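Local structure of SusD superfamily protein (Bacteroides thetaiotaomicron, 3MCX) at residues S36-D50 with P267-Y280. The protein is of unknown function but belongs to the SusD family of outer-membrane proteins, many of which bind glycans at the cell surface, and binds zinc ions. Sequence-based numbering, arbitrary orientation.
Sequences SGHSYYGDNYWYYGD and PSGGTGGEGAPMVY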
ATOM      1  N   SER A  36      -6.740 -10.396  -1.463  1.00  8.89           N
ATOM      2  CA  SER A  36      -6.654  -9.903  -2.828  1.00  8.54           C
ATOM      3  C   SER A  36      -7.991  -9.378  -3.336  1.00  9.05           C
ATOM      4  O   SER A  36      -8.059  -8.760  -4.407  1.00  9.31           O
ATOM      5  CB  SER A  36      -6.172 -11.019  -3.760  1.00  9.53           C
ATOM      6  OG  SER A  36      -7.201 -11.911  -4.032  1.00  9.32           O
ATOM      7  N   GLY A  37      -9.051  -9.588  -2.558  1.00  8.12           N
ATOM      8  CA  GLY A  37     -10.380  -9.286  -2.971  1.00  7.74           C
ATOM      9  C   GLY A  37     -10.835  -7.841  -2.812  1.00  7.61           C
ATOM     10  O   GLY A  37     -10.134  -6.951  -2.307  1.00  6.54           O
ATOM     11  N   HIS A  38     -12.032  -7.605  -3.312  1.00  7.20           N
ATOM     12  CA  HIS A  38     -12.692  -6.346  -3.162  1.00  7.05           C
ATOM     13  C   HIS A  38     -12.746  -5.940  -1.689  1.00  7.28           C
ATOM     14  O   HIS A  38     -13.024  -6.771  -0.823  1.00  7.98           O
ATOM     15  CB  HIS A  38     -14.063  -6.451  -3.832  1.00  7.06           C
ATOM     16  CG  HIS A  38     -14.938  -5.245  -3.684  1.00  5.79           C
ATOM     17  ND1 HIS A  38     -14.514  -3.968  -4.008  1.00  5.81           N
ATOM     18  CD2 HIS A  38     -16.237  -5.141  -3.322  1.00  7.84           C
ATOM     19  CE1 HIS A  38     -15.516  -3.123  -3.801  1.00  5.43           C
ATOM     20  NE2 HIS A  38     -16.565  -3.807  -3.374  1.00  7.23           N
ATOM     21  N   SER A  39     -12.452  -4.659  -1.461  1.00  6.59           N
ATOM     22  CA  SER A  39     -12.509  -3.990  -0.166  1.00  6.95           C
ATOM     23  C   SER A  39     -11.254  -4.199   0.650  1.00  7.88           C
ATOM     24  O   SER A  39     -11.112  -3.566   1.695  1.00  8.73           O
ATOM     25  CB  SER A  39     -13.768  -4.336   0.647  1.00  6.67           C
ATOM     26  OG  SER A  39     -14.964  -4.242  -0.127  1.00  6.93           O
ATOM     27  N   TYR A  40     -10.345  -5.054   0.193  1.00  7.15           N
ATOM     28  CA  TYR A  40      -9.022  -5.124   0.782  1.00  6.89           C
ATOM     29  C   TYR A  40      -7.986  -4.639  -0.266  1.00  7.53           C
ATOM     30  O   TYR A  40      -8.084  -3.515  -0.705  1.00  8.23           O
ATOM     31  CB  TYR A  40      -8.730  -6.509   1.365  1.00  6.94           C
ATOM     32  CG  TYR A  40      -7.605  -6.563   2.421  1.00  6.80           C
ATOM     33  CD1 TYR A  40      -6.629  -5.568   2.513  1.00  6.94           C
ATOM     34  CD2 TYR A  40      -7.533  -7.625   3.324  1.00  7.13           C
ATOM     35  CE1 TYR A  40      -5.622  -5.628   3.440  1.00  9.33           C
ATOM     36  CE2 TYR A  40      -6.495  -7.687   4.264  1.00  6.56           C
ATOM     37  CZ  TYR A  40      -5.558  -6.680   4.294  1.00  8.42           C
ATOM     38  OH  TYR A  40      -4.532  -6.747   5.218  1.00  7.73           O
ATOM     39  N   TYR A  41      -7.046  -5.486  -0.685  1.00  7.57           N
ATOM     40  CA  TYR A  41      -6.013  -5.009  -1.602  1.00  7.28           C
ATOM     41  C   TYR A  41      -6.493  -4.927  -3.064  1.00  7.76           C
ATOM     42  O   TYR A  41      -5.809  -4.317  -3.890  1.00  8.03           O
ATOM     43  CB  TYR A  41      -4.782  -5.890  -1.513  1.00  7.79           C
ATOM     44  CG  TYR A  41      -3.838  -5.606  -0.387  1.00  6.91           C
ATOM     45  CD1 TYR A  41      -3.148  -4.421  -0.322  1.00  8.99           C
ATOM     46  CD2 TYR A  41      -3.618  -6.548   0.595  1.00  8.99           C
ATOM     47  CE1 TYR A  41      -2.215  -4.170   0.687  1.00  8.87           C
ATOM     48  CE2 TYR A  41      -2.693  -6.303   1.610  1.00  7.58           C
ATOM     49  CZ  TYR A  41      -2.004  -5.123   1.668  1.00  8.84           C
ATOM     50  OH  TYR A  41      -1.072  -4.900   2.674  1.00  9.14           O
ATOM     51  N   GLY A  42      -7.641  -5.503  -3.398  1.00  7.61           N
ATOM     52  CA  GLY A  42      -8.206  -5.325  -4.734  1.00  7.11           C
ATOM     53  C   GLY A  42      -8.357  -3.868  -5.134  1.00  7.38           C
ATOM     54  O   GLY A  42      -8.251  -3.527  -6.316  1.00  6.97           O
ATOM     55  N   ASP A  43      -8.685  -3.013  -4.162  1.00  6.80           N
ATOM     56  CA  ASP A  43      -9.111  -1.630  -4.451  1.00  7.11           C
ATOM     57  C   ASP A  43      -8.834  -0.676  -3.304  1.00  7.35           C
ATOM     58  O   ASP A  43      -7.854   0.073  -3.392  1.00  7.80           O
ATOM     59  CB  ASP A  43     -10.551  -1.591  -4.992  1.00  6.85           C
ATOM     60  CG  ASP A  43     -11.426  -2.640  -4.347  1.00  7.81           C
ATOM     61  OD1 ASP A  43     -11.380  -2.737  -3.120  1.00  7.59           O
ATOM     62  OD2 ASP A  43     -12.180  -3.330  -5.070  1.00  6.84           O
ATOM     63  N   ASN A  44      -9.646  -0.669  -2.250  1.00  6.70           N
ATOM     64  CA  ASN A  44      -9.537   0.406  -1.268  1.00  7.23           C
ATOM     65  C   ASN A  44      -8.133   0.565  -0.669  1.00  7.63           C
ATOM     66  O   ASN A  44      -7.627   1.693  -0.618  1.00  7.48           O
ATOM     67  CB  ASN A  44     -10.577   0.238  -0.172  1.00  7.27           C
ATOM     68  CG  ASN A  44     -11.971   0.347  -0.717  1.00  8.35           C
ATOM     69  OD1 ASN A  44     -12.464  -0.576  -1.372  1.00  7.79           O
ATOM     70  ND2 ASN A  44     -12.652   1.488  -0.433  1.00  7.91           N
ATOM     71  N   TYR A  45      -7.492  -0.531  -0.265  1.00  7.31           N
ATOM     72  CA  TYR A  45      -6.164  -0.424   0.357  1.00  7.16           C
ATOM     73  C   TYR A  45      -5.032  -0.252  -0.682  1.00  7.93           C
ATOM     74  O   TYR A  45      -3.866  -0.030  -0.312  1.00  8.86           O
ATOM     75  CB  TYR A  45      -5.891  -1.585   1.296  1.00  6.58           C
ATOM     76  CG  TYR A  45      -6.738  -1.558   2.558  1.00  6.54           C
ATOM     77  CD1 TYR A  45      -8.030  -2.058   2.569  1.00  6.98           C
ATOM     78  CD2 TYR A  45      -6.230  -1.037   3.732  1.00  7.27           C
ATOM     79  CE1 TYR A  45      -8.791  -2.050   3.729  1.00  7.61           C
ATOM     80  CE2 TYR A  45      -6.999  -1.033   4.900  1.00  6.69           C
ATOM     81  CZ  TYR A  45      -8.256  -1.544   4.882  1.00  6.92           C
ATOM     82  OH  TYR A  45      -9.013  -1.555   6.032  1.00  8.12           O
ATOM     83  N   TRP A  46      -5.372  -0.425  -1.954  1.00  7.90           N
ATOM     84  CA  TRP A  46      -4.426  -0.205  -3.043  1.00  8.14           C
ATOM     85  C   TRP A  46      -4.352   1.285  -3.336  1.00  8.49           C
ATOM     86  O   TRP A  46      -3.272   1.888  -3.270  1.00  9.04           O
ATOM     87  CB  TRP A  46      -4.844  -1.047  -4.251  1.00  7.72           C
ATOM     88  CG  TRP A  46      -3.847  -1.134  -5.360  1.00  7.41           C
ATOM     89  CD1 TRP A  46      -2.821  -0.286  -5.626  1.00  9.39           C
ATOM     90  CD2 TRP A  46      -3.851  -2.127  -6.399  1.00  7.33           C
ATOM     91  NE1 TRP A  46      -2.156  -0.725  -6.781  1.00 10.12           N
ATOM     92  CE2 TRP A  46      -2.791  -1.840  -7.264  1.00  9.12           C
ATOM     93  CE3 TRP A  46      -4.666  -3.246  -6.681  1.00  6.44           C
ATOM     94  CZ2 TRP A  46      -2.501  -2.637  -8.385  1.00  7.77           C
ATOM     95  CZ3 TRP A  46      -4.376  -4.031  -7.796  1.00  7.37           C
ATOM     96  CH2 TRP A  46      -3.313  -3.721  -8.633  1.00  7.11           C
ATOM     97  N   TYR A  47      -5.482   1.905  -3.636  1.00  7.31           N
ATOM     98  CA  TYR A  47      -5.443   3.291  -4.094  1.00  7.12           C
ATOM     99  C   TYR A  47      -5.609   4.352  -3.024  1.00  6.85           C
ATOM    100  O   TYR A  47      -5.364   5.538  -3.282  1.00  7.63           O
ATOM    101  CB  TYR A  47      -6.384   3.525  -5.281  1.00  7.78           C
ATOM    102  CG  TYR A  47      -7.841   3.185  -5.065  1.00  6.75           C
ATOM    103  CD1 TYR A  47      -8.605   3.826  -4.083  1.00  6.99           C
ATOM    104  CD2 TYR A  47      -8.505   2.320  -5.908  1.00  7.00           C
ATOM    105  CE1 TYR A  47      -9.980   3.526  -3.907  1.00  7.84           C
ATOM    106  CE2 TYR A  47      -9.840   2.019  -5.763  1.00  6.47           C
ATOM    107  CZ  TYR A  47     -10.576   2.623  -4.751  1.00  7.19           C
ATOM    108  OH  TYR A  47     -11.926   2.319  -4.600  1.00  7.60           O
ATOM    109  N   TYR A  48      -5.973   3.974  -1.779  1.00  6.82           N
ATOM    110  CA  TYR A  48      -6.090   4.961  -0.693  1.00  6.84           C
ATOM    111  C   TYR A  48      -4.842   5.814  -0.535  1.00  7.70           C
ATOM    112  O   TYR A  48      -4.940   7.050  -0.527  1.00  7.99           O
ATOM    113  CB  TYR A  48      -6.446   4.267   0.618  1.00  7.24           C
ATOM    114  CG  TYR A  48      -6.563   5.188   1.822  1.00  6.04           C
ATOM    115  CD1 TYR A  48      -7.682   5.957   2.035  1.00  7.03           C
ATOM    116  CD2 TYR A  48      -5.516   5.305   2.744  1.00  7.42           C
ATOM    117  CE1 TYR A  48      -7.794   6.779   3.147  1.00  7.03           C
ATOM    118  CE2 TYR A  48      -5.614   6.139   3.850  1.00  7.13           C
ATOM    119  CZ  TYR A  48      -6.756   6.875   4.030  1.00  6.27           C
ATOM    120  OH  TYR A  48      -6.886   7.702   5.113  1.00  7.18           O
ATOM    121  N   GLY A  49      -3.685   5.183  -0.504  1.00  7.48           N
ATOM    122  CA  GLY A  49      -2.436   5.883  -0.256  1.00  8.66           C
ATOM    123  C   GLY A  49      -1.943   6.709  -1.421  1.00  7.88           C
ATOM    124  O   GLY A  49      -0.943   7.413  -1.296  1.00  8.61           O
ATOM    125  N   ASP A  50      -2.621   6.646  -2.563  1.00  7.76           N
ATOM    126  CA  ASP A  50      -2.360   7.540  -3.674  1.00  7.65           C
ATOM    127  C   ASP A  50      -3.369   8.693  -3.735  1.00  8.24           C
ATOM    128  O   ASP A  50      -2.975   9.850  -3.736  1.00  7.42           O
ATOM    129  CB  ASP A  50      -2.338   6.737  -4.953  1.00  7.02           C
ATOM    130  CG  ASP A  50      -1.158   5.805  -4.996  1.00  8.86           C
ATOM    131  OD1 ASP A  50      -0.017   6.323  -5.129  1.00  8.27           O
ATOM    132  OD2 ASP A  50      -1.372   4.591  -4.885  1.00  8.15           O
ATOM    133  N   PRO A 267      -9.784 -14.203  -8.011  1.00 20.71           N
ATOM    134  CA  PRO A 267     -11.225 -14.179  -7.764  1.00 20.40           C
ATOM    135  C   PRO A 267     -11.990 -14.311  -9.080  1.00 20.35           C
ATOM    136  O   PRO A 267     -11.466 -14.026 -10.177  1.00 19.02           O
ATOM    137  CB  PRO A 267     -11.463 -12.798  -7.145  1.00 20.42           C
ATOM    138  CG  PRO A 267     -10.070 -12.319  -6.639  1.00 21.40           C
ATOM    139  CD  PRO A 267      -9.116 -12.946  -7.614  1.00 20.32           C
ATOM    140  N   SER A 268     -13.233 -14.766  -8.982  1.00 19.92           N
ATOM    141  CA  SER A 268     -14.080 -14.827 -10.153  1.00 18.96           C
ATOM    142  C   SER A 268     -14.178 -13.402 -10.717  1.00 16.56           C
ATOM    143  O   SER A 268     -14.549 -12.487  -9.993  1.00 17.41           O
ATOM    144  CB  SER A 268     -15.466 -15.334  -9.768  1.00 19.52           C
ATOM    145  OG  SER A 268     -16.232 -15.490 -10.932  1.00 21.68           O
ATOM    146  N   GLY A 269     -13.818 -13.212 -11.986  1.00 14.62           N
ATOM    147  CA  GLY A 269     -13.804 -11.864 -12.590  1.00 13.53           C
ATOM    148  C   GLY A 269     -12.544 -11.052 -12.318  1.00 12.03           C
ATOM    149  O   GLY A 269     -12.489  -9.836 -12.599  1.00  9.84           O
ATOM    150  N   GLY A 270     -11.520 -11.710 -11.765  1.00 10.12           N
ATOM    151  CA  GLY A 270     -10.268 -11.027 -11.458  1.00  9.65           C
ATOM    152  C   GLY A 270     -10.517  -9.977 -10.389  1.00  9.22           C
ATOM    153  O   GLY A 270     -11.306 -10.201  -9.469  1.00 10.49           O
ATOM    154  N   THR A 271      -9.874  -8.825 -10.503  1.00  8.69           N
ATOM    155  CA  THR A 271     -10.097  -7.760  -9.521  1.00  8.35           C
ATOM    156  C   THR A 271     -11.360  -6.932  -9.825  1.00  7.78           C
ATOM    157  O   THR A 271     -11.721  -6.046  -9.059  1.00  7.91           O
ATOM    158  CB  THR A 271      -8.893  -6.853  -9.385  1.00  7.93           C
ATOM    159  OG1 THR A 271      -8.508  -6.367 -10.676  1.00  8.41           O
ATOM    160  CG2 THR A 271      -7.699  -7.585  -8.686  1.00  8.78           C
ATOM    161  N   GLY A 272     -12.061  -7.242 -10.913  1.00  7.96           N
ATOM    162  CA  GLY A 272     -13.372  -6.647 -11.148  1.00  7.85           C
ATOM    163  C   GLY A 272     -13.345  -5.193 -11.583  1.00  7.89           C
ATOM    164  O   GLY A 272     -12.290  -4.572 -11.715  1.00  7.50           O
ATOM    165  N   GLY A 273     -14.538  -4.638 -11.772  1.00  8.21           N
ATOM    166  CA  GLY A 273     -14.676  -3.242 -12.143  1.00  7.42           C
ATOM    167  C   GLY A 273     -14.220  -2.279 -11.076  1.00  6.34           C
ATOM    168  O   GLY A 273     -13.690  -1.231 -11.390  1.00  6.68           O
ATOM    169  N   GLU A 274     -14.394  -2.639  -9.802  1.00  6.50           N
ATOM    170  CA  GLU A 274     -13.956  -1.777  -8.702  1.00  6.12           C
ATOM    171  C   GLU A 274     -12.481  -1.884  -8.438  1.00  5.73           C
ATOM    172  O   GLU A 274     -11.907  -1.078  -7.721  1.00  7.09           O
ATOM    173  CB  GLU A 274     -14.738  -2.074  -7.408  1.00  6.45           C
ATOM    174  CG  GLU A 274     -16.203  -1.771  -7.486  1.00  6.92           C
ATOM    175  CD  GLU A 274     -16.572  -0.298  -7.494  1.00  7.20           C
ATOM    176  OE1 GLU A 274     -15.701   0.560  -7.331  1.00  6.95           O
ATOM    177  OE2 GLU A 274     -17.789  -0.002  -7.699  1.00  8.15           O
ATOM    178  N   GLY A 275     -11.827  -2.916  -8.982  1.00  6.11           N
ATOM    179  CA  GLY A 275     -10.414  -3.067  -8.724  1.00  6.09           C
ATOM    180  C   GLY A 275      -9.599  -1.878  -9.192  1.00  6.51           C
ATOM    181  O   GLY A 275      -9.921  -1.224 -10.172  1.00  6.76           O
ATOM    182  N   ALA A 276      -8.502  -1.606  -8.488  1.00  7.28           N
ATOM    183  CA  ALA A 276      -7.685  -0.454  -8.839  1.00  6.73           C
ATOM    184  C   ALA A 276      -7.309  -0.415 -10.307  1.00  7.01           C
ATOM    185  O   ALA A 276      -7.318   0.658 -10.885  1.00  6.28           O
ATOM    186  CB  ALA A 276      -6.436  -0.313  -7.922  1.00  7.05           C
ATOM    187  N   PRO A 277      -6.904  -1.546 -10.904  1.00  6.94           N
ATOM    188  CA  PRO A 277      -6.501  -1.486 -12.303  1.00  7.25           C
ATOM    189  C   PRO A 277      -7.617  -0.956 -13.223  1.00  6.86           C
ATOM    190  O   PRO A 277      -7.342  -0.152 -14.123  1.00  6.70           O
ATOM    191  CB  PRO A 277      -6.071  -2.920 -12.608  1.00  6.70           C
ATOM    192  CG  PRO A 277      -5.503  -3.374 -11.294  1.00  7.21           C
ATOM    193  CD  PRO A 277      -6.504  -2.818 -10.271  1.00  7.39           C
HETATM  194  N   MSE A 278      -8.868  -1.356 -13.001  1.00  5.90           N
HETATM  195  CA  MSE A 278      -9.975  -0.838 -13.781  1.00  6.58           C
HETATM  196  C   MSE A 278     -10.280   0.613 -13.417  1.00  6.67           C
HETATM  197  O   MSE A 278     -10.687   1.398 -14.273  1.00  6.79           O
HETATM  198  CB  MSE A 278     -11.225  -1.715 -13.640  1.00  7.56           C
HETATM  199  CG  MSE A 278     -11.146  -2.968 -14.471  1.00  7.10           C
HETATM  200 SE   MSE A 278     -10.787  -2.746 -16.362  0.75  7.13          SE
HETATM  201  CE  MSE A 278     -12.185  -1.518 -16.763  1.00  8.97           C
ATOM    202  N   VAL A 279     -10.074   0.966 -12.155  1.00  6.63           N
ATOM    203  CA  VAL A 279     -10.334   2.348 -11.747  1.00  6.51           C
ATOM    204  C   VAL A 279      -9.271   3.307 -12.311  1.00  5.91           C
ATOM    205  O   VAL A 279      -9.561   4.482 -12.525  1.00  6.35           O
ATOM    206  CB  VAL A 279     -10.563   2.433 -10.216  1.00  6.48           C
ATOM    207  CG1 VAL A 279     -10.869   3.899  -9.743  1.00  6.82           C
ATOM    208  CG2 VAL A 279     -11.703   1.470  -9.838  1.00  6.82           C
ATOM    209  N   TYR A 280      -8.097   2.787 -12.641  1.00  6.54           N
ATOM    210  CA  TYR A 280      -7.076   3.558 -13.375  1.00  5.65           C
ATOM    211  C   TYR A 280      -7.230   3.455 -14.895  1.00  5.96           C
ATOM    212  O   TYR A 280      -6.498   4.116 -15.629  1.00  7.02           O
ATOM    213  CB  TYR A 280      -5.661   3.005 -13.033  1.00  6.39           C
ATOM    214  CG  TYR A 280      -5.039   3.518 -11.756  1.00  6.05           C
ATOM    215  CD1 TYR A 280      -4.581   4.834 -11.666  1.00  7.74           C
ATOM    216  CD2 TYR A 280      -4.864   2.681 -10.649  1.00  6.38           C
ATOM    217  CE1 TYR A 280      -3.992   5.332 -10.504  1.00  7.47           C
ATOM    218  CE2 TYR A 280      -4.285   3.173  -9.479  1.00  8.03           C
ATOM    219  CZ  TYR A 280      -3.866   4.490  -9.412  1.00  7.58           C
ATOM    220  OH  TYR A 280      -3.332   4.963  -8.237  1.00  7.71           O
TER
HETATM  221  O   HOH W   1     -11.438  -5.688  -6.350  1.00 10.31           O
HETATM  222  O   HOH W   2     -13.145   0.841  -6.380  1.00  7.32           O
HETATM  223  O   HOH W   3      -3.139   3.123  -6.349  1.00  9.51           O
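The methyl group of Ala276 sits in the angle between Trp46 and Tyr47, where the starts of two short helices, 44-51 and 276-279, meet in the buried interior of this SusD-family fold. It lies over one face of the indole, 3.8 Å from Ala276 CB to the centroid of the five-membered ring of Trp46, a CH-pi contact, while the Tyr47 ring turns its edge to the same methyl. CG of Trp46, anti to the backbone N (chi1 -169°), carries the indole along the methyl and on to Pro277, with Trp46 CH2 3.5 Å from Pro277 CG. Pro267 CG rests against Ser36 OG (3.9 Å), which bonds to Arg33 O. The backbones themselves are joined by a nearly straight hydrogen bond from Ala276 N to Gly42 O (2.9 Å, 163°), in the carbonyl plane. CB and CG of Glu274 lie obliquely against the His38 ring, and OE1 forms a salt bridge with Arg67; a water accepts from Tyr47 OH and donates to Glu274 O and OE1. Asp43 braces the loop in front of its helix: OD1 takes Ser39 N on its syn lone pair and Asn44 N on its anti one, and OD2 receives His38 ND1 at 2.6 Å, in the imidazole plane but 30° out of that of the carboxylate. With an alanine here, Ser39 N and Asn44 N would probably lose their shared acceptor and the imidazole of His38 would be set free to turn. Farther along, a water lies between Tyr280 OH and Asp50 OD2, which also accepts from Gly418 N. Another donates to Asp43 OD2 at 2.8 Å and to Thr271 O at 2.7 Å.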